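Local coordinates for protein uracil-DNA glycosylase (Epstein-Barr virus, PDB 6LYJ) that belongs to the uracil-DNA glycosylase superfamily, whose members fold around a central parallel beta-sheet flanked by helices, at residues A[36-41]-A[175-180]; A[95-98]-A[104-107]. All blocks are in the same frame, centred on the assembly; numbering follows the deposited sequence.

Interaction 1. Residues A[36-41]-A[175-180]; sequences DFLQLS and ISLLSE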
ATOM      1  N   ASP A  36      -4.806  26.828   4.305  1.00 28.82           N
ATOM      2  CA  ASP A  36      -4.141  27.926   3.608  1.00 31.66           C
ATOM      3  C   ASP A  36      -3.475  27.448   2.321  1.00 32.28           C
ATOM      4  O   ASP A  36      -3.521  28.137   1.295  1.00 33.81           O
ATOM      5  CB  ASP A  36      -3.110  28.589   4.526  1.00 36.07           C
ATOM      6  CG  ASP A  36      -3.737  29.222   5.754  1.00 43.90           C
ATOM      7  OD1 ASP A  36      -4.952  29.515   5.719  1.00 46.40           O
ATOM      8  OD2 ASP A  36      -3.015  29.436   6.752  1.00 46.43           O
ATOM      9  N   PHE A  37      -2.832  26.277   2.365  1.00 29.47           N
ATOM     10  CA  PHE A  37      -2.106  25.764   1.208  1.00 26.11           C
ATOM     11  C   PHE A  37      -3.042  25.394   0.063  1.00 27.49           C
ATOM     12  O   PHE A  37      -2.749  25.683  -1.102  1.00 25.55           O
ATOM     13  CB  PHE A  37      -1.276  24.553   1.632  1.00 23.63           C
ATOM     14  CG  PHE A  37      -0.409  23.991   0.544  1.00 27.08           C
ATOM     15  CD1 PHE A  37       0.805  24.580   0.229  1.00 29.13           C
ATOM     16  CD2 PHE A  37      -0.796  22.852  -0.145  1.00 26.27           C
ATOM     17  CE1 PHE A  37       1.609  24.054  -0.763  1.00 27.75           C
ATOM     18  CE2 PHE A  37       0.005  22.321  -1.140  1.00 27.52           C
ATOM     19  CZ  PHE A  37       1.209  22.923  -1.447  1.00 28.50           C
ATOM     20  N   LEU A  38      -4.167  24.747   0.370  1.00 27.74           N
ATOM     21  CA  LEU A  38      -5.038  24.255  -0.688  1.00 26.30           C
ATOM     22  C   LEU A  38      -5.899  25.356  -1.291  1.00 27.24           C
ATOM     23  O   LEU A  38      -6.212  25.299  -2.485  1.00 28.20           O
ATOM     24  CB  LEU A  38      -5.933  23.137  -0.149  1.00 24.71           C
ATOM     25  CG  LEU A  38      -5.243  21.858   0.333  1.00 23.84           C
ATOM     26  CD1 LEU A  38      -6.255  20.901   0.956  1.00 19.07           C
ATOM     27  CD2 LEU A  38      -4.482  21.185  -0.804  1.00 21.52           C
ATOM     28  N   GLN A  39      -6.255  26.371  -0.502  1.00 25.79           N
ATOM     29  CA  GLN A  39      -7.115  27.462  -0.961  1.00 30.00           C
ATOM     30  C   GLN A  39      -8.382  26.912  -1.612  1.00 25.79           C
ATOM     31  O   GLN A  39      -8.743  27.273  -2.734  1.00 26.20           O
ATOM     32  CB  GLN A  39      -6.366  28.394  -1.917  1.00 37.85           C
ATOM     33  CG  GLN A  39      -5.135  29.053  -1.321  1.00 43.61           C
ATOM     34  CD  GLN A  39      -5.481  30.068  -0.251  1.00 51.76           C
ATOM     35  OE1 GLN A  39      -6.490  30.768  -0.345  1.00 56.75           O
ATOM     36  NE2 GLN A  39      -4.645  30.155   0.777  1.00 53.48           N
ATOM     37  N   LEU A  40      -9.058  26.017  -0.896  1.00 26.35           N
ATOM     38  CA  LEU A  40     -10.209  25.323  -1.460  1.00 24.27           C
ATOM     39  C   LEU A  40     -11.340  26.304  -1.732  1.00 21.46           C
ATOM     40  O   LEU A  40     -11.698  27.108  -0.867  1.00 21.43           O
ATOM     41  CB  LEU A  40     -10.688  24.220  -0.517  1.00 21.15           C
ATOM     42  CG  LEU A  40      -9.737  23.059  -0.224  1.00 21.32           C
ATOM     43  CD1 LEU A  40     -10.374  22.111   0.772  1.00 22.06           C
ATOM     44  CD2 LEU A  40      -9.389  22.319  -1.510  1.00 20.79           C
ATOM     45  N   SER A  41     -11.891  26.249  -2.946  1.00 25.00           N
ATOM     46  CA  SER A  41     -13.063  27.047  -3.260  1.00 24.25           C
ATOM     47  C   SER A  41     -14.215  26.649  -2.339  1.00 23.91           C
ATOM     48  O   SER A  41     -14.196  25.569  -1.737  1.00 20.12           O
ATOM     49  CB  SER A  41     -13.452  26.860  -4.725  1.00 20.93           C
ATOM     50  OG  SER A  41     -13.876  25.533  -4.972  1.00 21.93           O
ATOM     51  N   ILE A 175      -2.709  16.037  -4.740  1.00 17.92           N
ATOM     52  CA  ILE A 175      -1.523  15.753  -5.553  1.00 17.78           C
ATOM     53  C   ILE A 175      -1.304  16.865  -6.573  1.00 17.34           C
ATOM     54  O   ILE A 175      -0.179  17.356  -6.764  1.00 15.36           O
ATOM     55  CB  ILE A 175      -1.655  14.375  -6.229  1.00 15.33           C
ATOM     56  CG1 ILE A 175      -1.650  13.264  -5.173  1.00 16.29           C
ATOM     57  CG2 ILE A 175      -0.540  14.162  -7.257  1.00 13.30           C
ATOM     58  CD1 ILE A 175      -2.098  11.899  -5.701  1.00 15.70           C
ATOM     59  N   SER A 176      -2.381  17.261  -7.259  1.00 15.64           N
ATOM     60  CA  SER A 176      -2.288  18.319  -8.260  1.00 16.56           C
ATOM     61  C   SER A 176      -1.761  19.606  -7.644  1.00 17.52           C
ATOM     62  O   SER A 176      -0.892  20.277  -8.216  1.00 19.73           O
ATOM     63  CB  SER A 176      -3.657  18.555  -8.901  1.00 20.79           C
ATOM     64  OG  SER A 176      -4.072  17.429  -9.657  1.00 25.85           O
ATOM     65  N   LEU A 177      -2.263  19.955  -6.463  1.00 15.92           N
ATOM     66  CA  LEU A 177      -1.859  21.201  -5.827  1.00 18.42           C
ATOM     67  C   LEU A 177      -0.429  21.119  -5.314  1.00 17.94           C
ATOM     68  O   LEU A 177       0.296  22.113  -5.342  1.00 20.10           O
ATOM     69  CB  LEU A 177      -2.833  21.564  -4.707  1.00 20.17           C
ATOM     70  CG  LEU A 177      -3.851  22.627  -5.131  1.00 30.28           C
ATOM     71  CD1 LEU A 177      -4.544  22.235  -6.429  1.00 31.52           C
ATOM     72  CD2 LEU A 177      -4.871  22.857  -4.041  1.00 38.43           C
ATOM     73  N   LEU A 178      -0.003  19.952  -4.831  1.00 13.64           N
ATOM     74  CA  LEU A 178       1.398  19.795  -4.448  1.00 14.93           C
ATOM     75  C   LEU A 178       2.305  20.022  -5.649  1.00 16.66           C
ATOM     76  O   LEU A 178       3.311  20.734  -5.559  1.00 17.32           O
ATOM     77  CB  LEU A 178       1.633  18.409  -3.848  1.00 15.16           C
ATOM     78  CG  LEU A 178       1.041  18.133  -2.464  1.00 18.16           C
ATOM     79  CD1 LEU A 178       1.020  16.644  -2.204  1.00 15.96           C
ATOM     80  CD2 LEU A 178       1.839  18.856  -1.381  1.00 17.08           C
ATOM     81  N   SER A 179       1.948  19.431  -6.793  1.00 14.93           N
ATOM     82  CA  SER A 179       2.730  19.635  -8.009  1.00 18.70           C
ATOM     83  C   SER A 179       2.760  21.107  -8.414  1.00 24.75           C
ATOM     84  O   SER A 179       3.814  21.641  -8.784  1.00 19.02           O
ATOM     85  CB  SER A 179       2.156  18.784  -9.142  1.00 16.97           C
ATOM     86  OG  SER A 179       2.857  18.990 -10.354  1.00 18.97           O
ATOM     87  N   GLU A 180       1.612  21.779  -8.332  1.00 22.92           N
ATOM     88  CA  GLU A 180       1.509  23.163  -8.786  1.00 23.65           C
ATOM     89  C   GLU A 180       2.236  24.130  -7.855  1.00 26.73           C
ATOM     90  O   GLU A 180       2.940  25.037  -8.318  1.00 23.19           O
ATOM     91  CB  GLU A 180       0.034  23.543  -8.914  1.00 27.30           C
ATOM     92  CG  GLU A 180      -0.233  25.014  -9.149  1.00 37.29           C
ATOM     93  CD  GLU A 180      -1.704  25.361  -9.003  1.00 49.26           C
ATOM     94  OE1 GLU A 180      -2.551  24.496  -9.311  1.00 53.38           O
ATOM     95  OE2 GLU A 180      -2.013  26.496  -8.583  1.00 52.63           O
TER
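The carbonyl O of Ser-179, gripped by His-206 NE2 and Lys-205 NZ, lies two residues past Leu-177, whose CD2 methyl packs against Leu-38 at the end of helix 32-38. That methyl does most of the touching. It abuts the carbonyl O of Leu-38, with Leu-177 CD2 and Leu-38 O 3.2 Å apart, a tight fit, and it lies 3.6 Å from Leu-38 CA. From the other side chain the CD2 branch of Leu-38 reaches in and meets Leu-177 CD2 at 3.7 Å, the two leucines crossing at about a right angle. The chi1 of Leu-177, -100°, lies away from the staggered positions, which is consistent with a tight fit here. Phe-37, the residue before Leu-38, and Leu-178, the residue after Leu-177, make a second crossing, also at about a right angle. With its CG anti to the backbone N (chi1 -176°), Phe-37 stretches its ring toward helix 167-181, and its CE2 comes 3.9 Å from Leu-178 CD2. The ring meets this methyl obliquely, and Phe-37 CZ also approaches Leu-177 O at 4.1 Å. Pro-80 and Arg-181 touch the same phenyl group. Behind the contact, Leu-178 packs on Val-86 and Leu-146, so its side chain links Phe-37 to the parallel sheet. Gln-39 takes a positive phi of 51°, ending helix 32-38, and Ser-41 then caps helix 42-59 through Phe-44 N. With no polar bond pairing the two segments, helix 32-38 rests on helix 167-181 through close van der Waals fit of leucine methyls and one aromatic ring, partly against backbone carbonyls.

Interaction 2. Residues A[95-98]-A[104-107]; sequences GGQA and SVAY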
ATOM      1  N   GLY A  95      -7.245  -3.596   9.627  1.00 19.58           N
ATOM      2  CA  GLY A  95      -7.305  -4.471  10.782  1.00 16.41           C
ATOM      3  C   GLY A  95      -6.940  -3.770  12.072  1.00 19.00           C
ATOM      4  O   GLY A  95      -6.641  -4.422  13.077  1.00 22.09           O
ATOM      5  N   GLY A  96      -6.953  -2.438  12.058  1.00 21.82           N
ATOM      6  CA  GLY A  96      -6.634  -1.649  13.230  1.00 22.49           C
ATOM      7  C   GLY A  96      -5.203  -1.168  13.335  1.00 24.06           C
ATOM      8  O   GLY A  96      -4.874  -0.473  14.304  1.00 21.57           O
ATOM      9  N   GLN A  97      -4.335  -1.510  12.383  1.00 21.89           N
ATOM     10  CA  GLN A  97      -2.946  -1.089  12.490  1.00 20.23           C
ATOM     11  C   GLN A  97      -2.663   0.239  11.793  1.00 19.51           C
ATOM     12  O   GLN A  97      -1.570   0.787  11.964  1.00 20.96           O
ATOM     13  CB  GLN A  97      -2.015  -2.190  11.952  1.00 20.99           C
ATOM     14  CG  GLN A  97      -2.139  -2.508  10.475  1.00 18.38           C
ATOM     15  CD  GLN A  97      -3.227  -3.527  10.152  1.00 17.42           C
ATOM     16  OE1 GLN A  97      -4.394  -3.342  10.495  1.00 18.60           O
ATOM     17  NE2 GLN A  97      -2.845  -4.601   9.472  1.00 15.10           N
ATOM     18  N   ALA A  98      -3.618   0.785  11.043  1.00 20.25           N
ATOM     19  CA  ALA A  98      -3.388   2.044  10.346  1.00 17.18           C
ATOM     20  C   ALA A  98      -3.243   3.197  11.335  1.00 15.35           C
ATOM     21  O   ALA A  98      -3.911   3.240  12.373  1.00 18.16           O
ATOM     22  CB  ALA A  98      -4.527   2.327   9.367  1.00 14.25           C
ATOM     23  N   SER A 104       2.911   3.076   6.908  1.00 14.95           N
ATOM     24  CA  SER A 104       3.348   3.021   8.295  1.00 17.18           C
ATOM     25  C   SER A 104       2.323   2.306   9.173  1.00 19.62           C
ATOM     26  O   SER A 104       1.123   2.290   8.887  1.00 20.23           O
ATOM     27  CB  SER A 104       3.582   4.442   8.816  1.00 11.58           C
ATOM     28  OG  SER A 104       4.040   4.438  10.149  1.00 15.84           O
ATOM     29  N   VAL A 105       2.812   1.712  10.265  1.00 17.02           N
ATOM     30  CA  VAL A 105       1.953   1.204  11.325  1.00 17.81           C
ATOM     31  C   VAL A 105       2.452   1.766  12.650  1.00 18.17           C
ATOM     32  O   VAL A 105       3.621   2.128  12.801  1.00 16.61           O
ATOM     33  CB  VAL A 105       1.903  -0.344  11.374  1.00 16.24           C
ATOM     34  CG1 VAL A 105       1.304  -0.909  10.086  1.00 15.21           C
ATOM     35  CG2 VAL A 105       3.290  -0.921  11.620  1.00 18.83           C
ATOM     36  N   ALA A 106       1.546   1.813  13.624  1.00 21.38           N
ATOM     37  CA  ALA A 106       1.871   2.353  14.937  1.00 21.96           C
ATOM     38  C   ALA A 106       2.897   1.476  15.654  1.00 25.61           C
ATOM     39  O   ALA A 106       3.114   0.309  15.310  1.00 24.28           O
ATOM     40  CB  ALA A 106       0.606   2.492  15.783  1.00 24.27           C
ATOM     41  N   TYR A 107       3.548   2.068  16.655  1.00 26.25           N
ATOM     42  CA  TYR A 107       4.537   1.338  17.435  1.00 24.60           C
ATOM     43  C   TYR A 107       3.889   0.138  18.114  1.00 22.07           C
ATOM     44  O   TYR A 107       2.732   0.193  18.539  1.00 24.19           O
ATOM     45  CB  TYR A 107       5.184   2.259  18.476  1.00 25.12           C
ATOM     46  CG  TYR A 107       6.091   1.532  19.442  1.00 27.39           C
ATOM     47  CD1 TYR A 107       7.372   1.152  19.068  1.00 25.26           C
ATOM     48  CD2 TYR A 107       5.670   1.227  20.730  1.00 32.07           C
ATOM     49  CE1 TYR A 107       8.204   0.480  19.943  1.00 25.07           C
ATOM     50  CE2 TYR A 107       6.499   0.557  21.613  1.00 32.88           C
ATOM     51  CZ  TYR A 107       7.764   0.187  21.212  1.00 29.94           C
ATOM     52  OH  TYR A 107       8.594  -0.476  22.087  1.00 37.40           O
TER
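The loop that follows strand 85-89 carries the Gln-Asp-Pro-Tyr-His signature of the family, and just beyond it Gln-97 folds back on Val-105 of the same long connection. The aliphatic part of the glutamine makes the contact: Gln-97 CG lies 3.8 Å from Val-105 CG1, and Gln-97 CB 4.0 Å from the same methyl. Only one branch of the valine is used in this way, CG1, which stands beside its own backbone N and anti to the carbonyl carbon. The two side chains meet at a slant. Alongside them, Gln-97 O packs against the valine, 3.6 Å from Val-105 CA and 3.7 Å from Val-105 CB. Ala-106 N is also near this oxygen, yet a separation of 3.7 Å between Ala-106 N and Gln-97 O is too long for a hydrogen bond.

The amide end of Gln-97 turns elsewhere. With CG between the backbone N and the carbonyl carbon, a further bend at chi2 (-86°) helps bring OE1 back over its own segment, where Gly-95 N donates a weak, strongly bent bond to Gln-97 OE1 at 3.0 Å and 126°. Gly-96, with a positive phi of 96°, makes the intervening turn. The NE2 group hydrogen-bonds an aromatic side chain on the chain of another protein, so the one side chain packs on Val-105 by its aliphatic part and reaches the other protein by its amide.

In the 104-107 segment, Ser-104 OG bonds Gly-135 O, Asn-99 ND2 and Leu-137 N, and the Val-105 backbone also pairs with Gly-135. The contact thus lies between strand 85-89 and helix 113-125 in sequence, tied to the segment leading into helix 138-142.

In the fold
Both contacts are largely buried, but they lie on opposite sides of the chain's centre, with centres about 28 Å apart and nearest atoms about 16 Å apart. Interaction 2 is nested in sequence within the long stretch of chain that interaction 1 closes. The first joins two helices distant in the chain, one of them seated on the parallel sheet, and works through apolar side chains packed on one another and on backbone carbonyls. The second is local, joining two irregular parts of a single connection, and mixes aliphatic packing with polar groups bonded within their own segment or to partners outside the contact. Another protein chain reaches interaction 2 through Gln-97, whereas none in the assembly touches interaction 1.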